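Periplasmic beta-glucosidase (Pseudomonas aeruginosa, PDB 6R5T) probably hydrolyses terminal, non-reducing beta-D-glucosyl residues of beta-glucosides, releasing beta-D-glucose, as a periplasmic member of glycosyl hydrolase family 3. Local coordinates at residues Ile495-Ser498 and Gln499-Leu502. The protein carries 1 engineered substitution. Residues are numbered along the deposited sequence; the frame is centred on the assembly and turned at random.
Sequences IPAS and QRRL
Arg500 folds its side chain back toward Ile495 and Ala497 at the start of helix 497-508. Pro496 is the N-cap residue. The helix is the crossover of a beta-alpha-beta unit between strands 472-478 and 513-518, in the C-terminal domain of this family 3 glycosidase. Backbone bonds form the start of the helix. Arg500 N donates to Pro496 O at 3.0 Å, and Gln499 N adds a weak bond to the same oxygen. Arg501 N then bonds Ala497 O at 2.9 Å, and Leu502 N reaches Ser498 O at 3.3 Å. Ile495, Pro496 and Gln499 pack together on the buried side. Ile495 CG2 meets Gln499 CB at 3.6 Å, the two side chains crossing at about a right angle. Gln499 runs alongside the Pro496 ring, with NE2 3.5 Å from Pro496 CG. Its amide is held at both ends, NE2 by Val432 O and OE1 by Gly478 N, the latter tying the helix to the end of strand 472-478. Arg501 instead leads away to a salt bridge with Glu457. The Arg500 chain bends at chi3 (-76°), which lets NE donate a bent hydrogen bond (144°) to Ile495 O at 2.9 Å, with that oxygen close to the guanidinium plane. A water links the same two residues: it donates to Ile495 O and accepts from Arg500 NH2 at 2.9 Å.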
loop_
_atom_site.group_PDB
_atom_site.type_symbol
_atom_site.label_atom_id
_atom_site.label_comp_id
_atom_site.label_asym_id
_atom_site.label_seq_id
_atom_site.Cartn_x
_atom_site.Cartn_y
_atom_site.Cartn_z
ATOM N N ILE A 495 -11.316 16.583 -5.642
ATOM C CA ILE A 495 -11.785 17.862 -5.083
ATOM C C ILE A 495 -12.957 17.522 -4.181
ATOM O O ILE A 495 -13.787 16.670 -4.476
ATOM C CB ILE A 495 -12.151 18.792 -6.250
ATOM C CG1 ILE A 495 -10.934 19.216 -7.066
ATOM C CG2 ILE A 495 -12.950 19.982 -5.786
ATOM C CD1 ILE A 495 -11.231 19.999 -8.336
ATOM N N PRO A 496 -13.117 18.224 -3.039
ATOM C CA PRO A 496 -14.273 17.959 -2.188
ATOM C C PRO A 496 -15.613 18.027 -2.939
ATOM O O PRO A 496 -15.793 18.864 -3.817
ATOM C CB PRO A 496 -14.192 19.039 -1.115
ATOM C CG PRO A 496 -12.684 19.317 -1.040
ATOM C CD PRO A 496 -12.190 19.210 -2.464
ATOM N N ALA A 497 -16.550 17.179 -2.525
ATOM C CA ALA A 497 -17.837 16.998 -3.217
ATOM C C ALA A 497 -18.607 18.317 -3.329
ATOM O O ALA A 497 -19.237 18.546 -4.374
ATOM C CB ALA A 497 -18.670 15.960 -2.515
ATOM N N SER A 498 -18.592 19.152 -2.300
ATOM C CA SER A 498 -19.377 20.421 -2.344
ATOM C C SER A 498 -18.868 21.250 -3.521
ATOM O O SER A 498 -19.665 21.946 -4.222
ATOM C CB SER A 498 -19.311 21.206 -1.084
ATOM O OG SER A 498 -17.940 21.465 -0.750
ATOM N N GLN A 499 -17.551 21.246 -3.722
ATOM C CA GLN A 499 -16.929 22.015 -4.807
ATOM C C GLN A 499 -17.137 21.330 -6.172
ATOM O O GLN A 499 -17.189 22.037 -7.181
ATOM C CB GLN A 499 -15.475 22.252 -4.464
ATOM C CG GLN A 499 -15.272 23.121 -3.231
ATOM C CD GLN A 499 -13.796 23.216 -2.935
ATOM O OE1 GLN A 499 -13.083 23.750 -3.788
ATOM N NE2 GLN A 499 -13.338 22.687 -1.797
ATOM N N ARG A 500 -17.134 19.995 -6.236
ATOM C CA ARG A 500 -17.375 19.317 -7.545
ATOM C C ARG A 500 -18.818 19.570 -7.978
ATOM O O ARG A 500 -19.044 19.749 -9.183
ATOM C CB ARG A 500 -17.112 17.812 -7.466
ATOM C CG ARG A 500 -15.644 17.517 -7.265
ATOM C CD ARG A 500 -15.229 16.055 -7.415
ATOM N NE ARG A 500 -15.626 15.364 -6.235
ATOM C CZ ARG A 500 -16.699 14.602 -6.130
ATOM N NH1 ARG A 500 -17.421 14.352 -7.207
ATOM N NH2 ARG A 500 -16.994 14.043 -4.973
ATOM N N ARG A 501 -19.743 19.656 -7.028
ATOM C CA ARG A 501 -21.152 20.002 -7.369
ATOM C C ARG A 501 -21.164 21.398 -7.997
ATOM O O ARG A 501 -21.873 21.618 -9.026
ATOM C CB ARG A 501 -21.981 19.952 -6.091
ATOM C CG ARG A 501 -23.462 20.162 -6.343
ATOM C CD ARG A 501 -24.181 19.989 -5.016
ATOM N NE ARG A 501 -25.605 20.230 -5.219
ATOM C CZ ARG A 501 -26.476 20.473 -4.239
ATOM N NH1 ARG A 501 -26.071 20.576 -2.986
ATOM N NH2 ARG A 501 -27.744 20.688 -4.542
ATOM N N LEU A 502 -20.450 22.336 -7.401
ATOM C CA LEU A 502 -20.275 23.721 -7.926
ATOM C C LEU A 502 -19.728 23.678 -9.355
ATOM O O LEU A 502 -20.248 24.345 -10.280
ATOM C CB LEU A 502 -19.380 24.527 -6.967
ATOM C CG LEU A 502 -18.913 25.888 -7.442
ATOM C CD1 LEU A 502 -20.113 26.815 -7.593
ATOM C CD2 LEU A 502 -17.894 26.447 -6.469
HETATM O O HOH W 1 -14.906 14.292 -2.977
#